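Local coordinates for Non-ribosomal peptide synthetase (Methanobrevibacter ruminantium, PDB 6VTJ), which probably releases the finished peptide from its phosphopantetheine-bearing carrier domain by NAD(P)H-dependent reduction of the thioester in the reductase domain that follows, at residues A[229-234]-A[292-297]; A[311-316]-A[382-387]. All blocks are in the same frame, centred on the assembly; numbering follows the deposited sequence.

Contact 1: A[229-234]-A[292-297]; sequences YIFRVN and YVCSKF
Cys-294 SG lies at the edge of the Phe-231 ring, near its plane, 4.1 Å from CE1, in a sulfur-aromatic contact, while Ser-295 CB approaches that ring obliquely at CD1. Ile-230 CD1 comes to the edge of the Tyr-292 ring and packs 3.8 Å from Tyr-292 CB, and one face of this ring carries CG of Lys-296. Tyr-292 and Lys-296, one helical turn apart, match the Tyr-x-x-x-Lys signature of short-chain dehydrogenases, whose Rossmann fold packs helices 229-246 and 291-308 side by side; here the segments run in the same general direction, crossing at -30° with 9.3 Å between axes at closest approach. Asn-234 sets its amide steeply against the tyrosine ring, planes 75° apart, with ND2 near CD1. That ND2 donates to Ser-295 OG at 3.2 Å, close to the amide plane, while Asn-234 OD1 takes the backbone N-H of Leu-220. Ser-295 is small enough for the close approach of Phe-231, and with OG in the crowded position between backbone N and carbonyl carbon (chi1 66°) the hydroxyl also donates to Tyr-292 O. With an alanine here, lacking the hydroxyl, Asn-234 ND2 would probably be held less firmly and Tyr-292 O left with Lys-296 N alone of its two donors. Lys-296 NZ donates to Ile-256 O on strand 252-258 and to a water, 3.0 Å away, that donates to Asn-234 O at 2.8 Å.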
loop_
_atom_site.group_PDB
_atom_site.type_symbol
_atom_site.label_atom_id
_atom_site.label_comp_id
_atom_site.label_asym_id
_atom_site.label_seq_id
_atom_site.Cartn_x
_atom_site.Cartn_y
_atom_site.Cartn_z
ATOM N N TYR A 229 -5.296 6.934 -12.916
ATOM C CA TYR A 229 -5.080 5.537 -13.264
ATOM C C TYR A 229 -5.150 4.647 -12.025
ATOM O O TYR A 229 -5.584 3.484 -12.110
ATOM C CB TYR A 229 -3.736 5.390 -13.976
ATOM C CG TYR A 229 -3.444 3.995 -14.472
ATOM C CD1 TYR A 229 -4.209 3.419 -15.480
ATOM C CD2 TYR A 229 -2.395 3.254 -13.937
ATOM C CE1 TYR A 229 -3.945 2.134 -15.943
ATOM C CE2 TYR A 229 -2.112 1.963 -14.391
ATOM C CZ TYR A 229 -2.890 1.403 -15.393
ATOM O OH TYR A 229 -2.605 0.114 -15.841
ATOM N N ILE A 230 -4.754 5.192 -10.867
ATOM C CA ILE A 230 -4.809 4.444 -9.616
ATOM C C ILE A 230 -6.219 3.930 -9.367
ATOM O O ILE A 230 -6.405 2.819 -8.857
ATOM C CB ILE A 230 -4.299 5.304 -8.443
ATOM C CG1 ILE A 230 -4.317 4.480 -7.141
ATOM C CG2 ILE A 230 -5.118 6.575 -8.300
ATOM C CD1 ILE A 230 -3.459 5.051 -6.001
ATOM N N PHE A 231 -7.231 4.717 -9.743
ATOM C CA PHE A 231 -8.610 4.271 -9.592
ATOM C C PHE A 231 -8.978 3.218 -10.632
ATOM O O PHE A 231 -9.878 2.400 -10.391
ATOM C CB PHE A 231 -9.570 5.460 -9.691
ATOM C CG PHE A 231 -9.465 6.432 -8.543
ATOM C CD1 PHE A 231 -9.972 6.115 -7.291
ATOM C CD2 PHE A 231 -8.888 7.674 -8.729
ATOM C CE1 PHE A 231 -9.881 7.028 -6.231
ATOM C CE2 PHE A 231 -8.796 8.577 -7.689
ATOM C CZ PHE A 231 -9.292 8.256 -6.438
ATOM N N ARG A 232 -8.320 3.227 -11.795
ATOM C CA ARG A 232 -8.608 2.192 -12.782
ATOM C C ARG A 232 -8.117 0.835 -12.297
ATOM O O ARG A 232 -8.817 -0.174 -12.440
ATOM C CB ARG A 232 -7.953 2.520 -14.131
ATOM C CG ARG A 232 -8.535 3.704 -14.869
ATOM C CD ARG A 232 -9.659 3.276 -15.773
ATOM N NE ARG A 232 -9.185 2.468 -16.893
ATOM C CZ ARG A 232 -9.634 1.243 -17.169
ATOM N NH1 ARG A 232 -10.565 0.677 -16.394
ATOM N NH2 ARG A 232 -9.147 0.581 -18.218
ATOM N N VAL A 233 -6.901 0.789 -11.754
ATOM C CA VAL A 233 -6.357 -0.483 -11.283
ATOM C C VAL A 233 -7.034 -0.902 -9.984
ATOM O O VAL A 233 -7.478 -2.046 -9.837
ATOM C CB VAL A 233 -4.830 -0.403 -11.106
ATOM C CG1 VAL A 233 -4.293 -1.705 -10.509
ATOM C CG2 VAL A 233 -4.143 -0.102 -12.426
ATOM N N ASN A 234 -7.136 0.023 -9.025
ATOM C CA ASN A 234 -7.547 -0.334 -7.677
ATOM C C ASN A 234 -9.057 -0.417 -7.505
ATOM O O ASN A 234 -9.516 -1.069 -6.565
ATOM C CB ASN A 234 -6.967 0.671 -6.695
ATOM C CG ASN A 234 -5.471 0.565 -6.596
ATOM O OD1 ASN A 234 -4.850 -0.219 -7.319
ATOM N ND2 ASN A 234 -4.870 1.356 -5.706
ATOM N N TYR A 292 -4.849 6.839 -2.624
ATOM C CA TYR A 292 -4.649 5.403 -2.513
ATOM C C TYR A 292 -5.585 4.816 -1.468
ATOM O O TYR A 292 -6.256 3.803 -1.714
ATOM C CB TYR A 292 -3.196 5.104 -2.172
ATOM C CG TYR A 292 -3.000 3.681 -1.730
ATOM C CD1 TYR A 292 -3.055 2.650 -2.648
ATOM C CD2 TYR A 292 -2.785 3.365 -0.391
ATOM C CE1 TYR A 292 -2.886 1.341 -2.256
ATOM C CE2 TYR A 292 -2.620 2.068 0.009
ATOM C CZ TYR A 292 -2.673 1.059 -0.934
ATOM O OH TYR A 292 -2.523 -0.238 -0.559
ATOM N N VAL A 293 -5.657 5.454 -0.302
ATOM C CA VAL A 293 -6.598 5.022 0.723
ATOM C C VAL A 293 -8.024 5.078 0.194
ATOM O O VAL A 293 -8.835 4.172 0.446
ATOM C CB VAL A 293 -6.437 5.879 1.990
ATOM C CG1 VAL A 293 -7.404 5.381 3.079
ATOM C CG2 VAL A 293 -4.995 5.846 2.468
ATOM N N CYS A 294 -8.343 6.121 -0.575
ATOM C CA CYS A 294 -9.693 6.269 -1.102
ATOM C C CYS A 294 -10.033 5.157 -2.081
ATOM O O CYS A 294 -11.121 4.572 -2.012
ATOM C CB CYS A 294 -9.861 7.646 -1.757
ATOM S SG CYS A 294 -11.463 7.865 -2.542
ATOM N N SER A 295 -9.140 4.883 -3.039
ATOM C CA SER A 295 -9.401 3.807 -3.994
ATOM C C SER A 295 -9.553 2.455 -3.291
ATOM O O SER A 295 -10.419 1.649 -3.661
ATOM C CB SER A 295 -8.295 3.743 -5.059
ATOM O OG SER A 295 -7.016 3.378 -4.525
ATOM N N LYS A 296 -8.722 2.176 -2.282
ATOM C CA LYS A 296 -8.875 0.895 -1.592
ATOM C C LYS A 296 -10.208 0.837 -0.840
ATOM O O LYS A 296 -10.871 -0.211 -0.802
ATOM C CB LYS A 296 -7.701 0.666 -0.644
ATOM C CG LYS A 296 -6.346 0.537 -1.329
ATOM C CD LYS A 296 -6.304 -0.603 -2.336
ATOM C CE LYS A 296 -6.342 -1.960 -1.661
ATOM N NZ LYS A 296 -5.989 -3.012 -2.636
ATOM N N PHE A 297 -10.618 1.958 -0.237
ATOM C CA PHE A 297 -11.903 2.000 0.446
ATOM C C PHE A 297 -13.050 1.730 -0.521
ATOM O O PHE A 297 -13.986 0.980 -0.197
ATOM C CB PHE A 297 -12.087 3.358 1.131
ATOM C CG PHE A 297 -13.491 3.602 1.618
ATOM C CD1 PHE A 297 -14.445 4.204 0.785
ATOM C CD2 PHE A 297 -13.866 3.224 2.900
ATOM C CE1 PHE A 297 -15.749 4.412 1.222
ATOM C CE2 PHE A 297 -15.170 3.440 3.350
ATOM C CZ PHE A 297 -16.116 4.041 2.502
HETATM O O HOH W 1 -7.627 -2.653 -5.144
#

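Contact 2: A[311-316]-A[382-387]; sequences LPVKII and KSRVFH
Two backbone hydrogen bonds tie the strands together: Ile-315 N donates to Arg-384 O at 2.7 Å, and Phe-386 N donates to Ile-315 O at 2.8 Å. Ile-315 thus spends both its N-H and its C=O on the same neighbouring strand, as a residue in a parallel pair does. Each acceptor also receives a CA-H...O contact, from Lys-314 CA to Arg-384 O and from Val-385 CA to Ile-315 O.

A third bond comes from a side chain. Bent at chi2 (-111°) and again at chi4, Lys-314 folds its buried ammonium back to Ser-383 O, NZ to O 2.8 Å, with Thr-379 O as a further acceptor; a long, flexible chain with a donor at its end suits a place with two backbone carbonyls to satisfy. On the way its CD lies in the plane of the Phe-386 ring, at the edge, 3.9 Å from CE2. Arg-384 instead extends beside Val-313 O, its CG 3.6 Å from that oxygen, and its NE donates to a water that also joins Leu-311 O and Val-313 N, while NH1 forms a salt bridge with Glu-112.

Branched and aromatic residues fill the two faces. Ile-315 CB meets Val-385 CG2 at 4.1 Å on the face where Ile-315 touches helix 291-308; on the other, Ile-316 CG1 meets Phe-386 CD2 beneath helix 366-376. Parallel strands with helix 291-308 on one face and helix 366-376 on the other are the alpha/beta/alpha layering of the Rossmann-like fold of this reductase domain.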
loop_
_atom_site.group_PDB
_atom_site.type_symbol
_atom_site.label_atom_id
_atom_site.label_comp_id
_atom_site.label_asym_id
_atom_site.label_seq_id
_atom_site.Cartn_x
_atom_site.Cartn_y
_atom_site.Cartn_z
ATOM N N LEU A 311 -22.561 -12.857 -3.166
ATOM C CA LEU A 311 -21.204 -13.322 -3.468
ATOM C C LEU A 311 -20.451 -13.643 -2.177
ATOM O O LEU A 311 -20.417 -12.816 -1.263
ATOM C CB LEU A 311 -20.441 -12.251 -4.256
ATOM C CG LEU A 311 -19.135 -12.711 -4.906
ATOM C CD1 LEU A 311 -19.403 -13.812 -5.937
ATOM C CD2 LEU A 311 -18.399 -11.539 -5.536
ATOM N N PRO A 312 -19.850 -14.822 -2.056
ATOM C CA PRO A 312 -18.924 -15.061 -0.935
ATOM C C PRO A 312 -17.630 -14.273 -1.123
ATOM O O PRO A 312 -16.978 -14.373 -2.166
ATOM C CB PRO A 312 -18.681 -16.575 -0.992
ATOM C CG PRO A 312 -18.959 -16.941 -2.396
ATOM C CD PRO A 312 -20.028 -16.018 -2.895
ATOM N N VAL A 313 -17.260 -13.470 -0.110
ATOM C CA VAL A 313 -16.114 -12.572 -0.225
ATOM C C VAL A 313 -15.320 -12.543 1.071
ATOM O O VAL A 313 -15.833 -12.834 2.160
ATOM C CB VAL A 313 -16.507 -11.113 -0.576
ATOM C CG1 VAL A 313 -17.438 -11.043 -1.775
ATOM C CG2 VAL A 313 -17.146 -10.439 0.628
ATOM N N LYS A 314 -14.042 -12.174 0.927
ATOM C CA LYS A 314 -13.174 -11.809 2.033
ATOM C C LYS A 314 -12.431 -10.530 1.687
ATOM O O LYS A 314 -12.062 -10.277 0.534
ATOM C CB LYS A 314 -12.142 -12.895 2.372
ATOM C CG LYS A 314 -12.655 -14.316 2.268
ATOM C CD LYS A 314 -12.758 -14.944 3.619
ATOM C CE LYS A 314 -13.407 -16.327 3.563
ATOM N NZ LYS A 314 -14.532 -16.320 4.548
ATOM N N ILE A 315 -12.213 -9.729 2.710
ATOM C CA ILE A 315 -11.367 -8.560 2.620
ATOM C C ILE A 315 -10.265 -8.740 3.657
ATOM O O ILE A 315 -10.541 -8.810 4.858
ATOM C CB ILE A 315 -12.164 -7.268 2.842
ATOM C CG1 ILE A 315 -13.147 -7.066 1.675
ATOM C CG2 ILE A 315 -11.217 -6.085 3.004
ATOM C CD1 ILE A 315 -14.187 -6.020 1.914
ATOM N N ILE A 316 -9.029 -8.822 3.192
ATOM C CA ILE A 316 -7.873 -9.060 4.042
ATOM C C ILE A 316 -7.063 -7.768 4.029
ATOM O O ILE A 316 -6.320 -7.505 3.078
ATOM C CB ILE A 316 -7.048 -10.264 3.548
ATOM C CG1 ILE A 316 -7.873 -11.563 3.638
ATOM C CG2 ILE A 316 -5.738 -10.399 4.332
ATOM C CD1 ILE A 316 -7.074 -12.814 3.209
ATOM N N LYS A 382 -19.328 -16.235 6.899
ATOM C CA LYS A 382 -19.577 -14.990 7.635
ATOM C C LYS A 382 -18.301 -14.288 8.095
ATOM O O LYS A 382 -18.373 -13.134 8.545
ATOM C CB LYS A 382 -20.472 -15.262 8.854
ATOM C CG LYS A 382 -21.861 -15.784 8.502
ATOM C CD LYS A 382 -22.702 -16.031 9.747
ATOM C CE LYS A 382 -24.176 -16.197 9.369
ATOM N NZ LYS A 382 -25.068 -16.130 10.563
ATOM N N SER A 383 -17.145 -14.939 8.027
ATOM C CA SER A 383 -15.885 -14.292 8.407
ATOM C C SER A 383 -15.373 -13.548 7.188
ATOM O O SER A 383 -14.688 -14.115 6.335
ATOM C CB SER A 383 -14.876 -15.317 8.903
ATOM O OG SER A 383 -15.416 -16.063 9.982
ATOM N N ARG A 384 -15.694 -12.256 7.107
ATOM C CA ARG A 384 -15.494 -11.511 5.870
ATOM C C ARG A 384 -14.302 -10.562 5.861
ATOM O O ARG A 384 -13.771 -10.286 4.783
ATOM C CB ARG A 384 -16.762 -10.725 5.533
ATOM C CG ARG A 384 -17.847 -11.606 4.899
ATOM C CD ARG A 384 -19.121 -10.803 4.520
ATOM N NE ARG A 384 -20.167 -11.718 4.073
ATOM C CZ ARG A 384 -21.148 -12.204 4.845
ATOM N NH1 ARG A 384 -21.254 -11.852 6.122
ATOM N NH2 ARG A 384 -22.034 -13.049 4.331
ATOM N N VAL A 385 -13.847 -10.058 7.004
ATOM C CA VAL A 385 -12.862 -8.983 7.020
ATOM C C VAL A 385 -11.791 -9.310 8.045
ATOM O O VAL A 385 -12.098 -9.695 9.178
ATOM C CB VAL A 385 -13.501 -7.618 7.333
ATOM C CG1 VAL A 385 -12.417 -6.564 7.498
ATOM C CG2 VAL A 385 -14.478 -7.198 6.230
ATOM N N PHE A 386 -10.537 -9.165 7.657
ATOM C CA PHE A 386 -9.447 -9.514 8.553
ATOM C C PHE A 386 -8.385 -8.424 8.551
ATOM O O PHE A 386 -8.247 -7.670 7.579
ATOM C CB PHE A 386 -8.832 -10.841 8.163
ATOM C CG PHE A 386 -9.822 -11.956 8.090
ATOM C CD1 PHE A 386 -10.151 -12.682 9.225
ATOM C CD2 PHE A 386 -10.426 -12.276 6.891
ATOM C CE1 PHE A 386 -11.066 -13.708 9.152
ATOM C CE2 PHE A 386 -11.358 -13.302 6.817
ATOM C CZ PHE A 386 -11.671 -14.015 7.945
ATOM N N HIS A 387 -7.666 -8.335 9.673
ATOM C CA HIS A 387 -6.535 -7.436 9.877
ATOM C C HIS A 387 -5.271 -8.290 9.951
ATOM O O HIS A 387 -4.821 -8.690 11.029
ATOM C CB HIS A 387 -6.750 -6.598 11.120
ATOM C CG HIS A 387 -7.851 -5.594 10.962
ATOM N ND1 HIS A 387 -8.271 -4.771 11.983
ATOM C CD2 HIS A 387 -8.610 -5.278 9.886
ATOM C CE1 HIS A 387 -9.244 -3.993 11.543
ATOM N NE2 HIS A 387 -9.470 -4.282 10.275
HETATM O O HOH W 2 -22.940 -13.500 1.063
HETATM O O HOH W 3 -19.825 -13.382 1.674
#

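Contact 1 and contact 2 follow each other in the chain and share one helix-strand unit: helix 291-308 supplies a partner to contact 1 and then leads into strand 313-322 of contact 2. Their centres lie 19 Å apart and their nearest atoms about 7 Å, so they do not touch, but strand 252-258 connects them, accepting from Lys-296 NZ at Ile-256 O and pairing with Lys-314 through Tyr-253 and Gln-255. Contact 1 lies near the phosphopantetheine pocket, the side chain of Tyr-292 about 6 Å from the ligand, whose lining includes Tyr-224. Contact 2 belongs to the sheet, where Ile-315 packs on Leu-304, farther along the same helix.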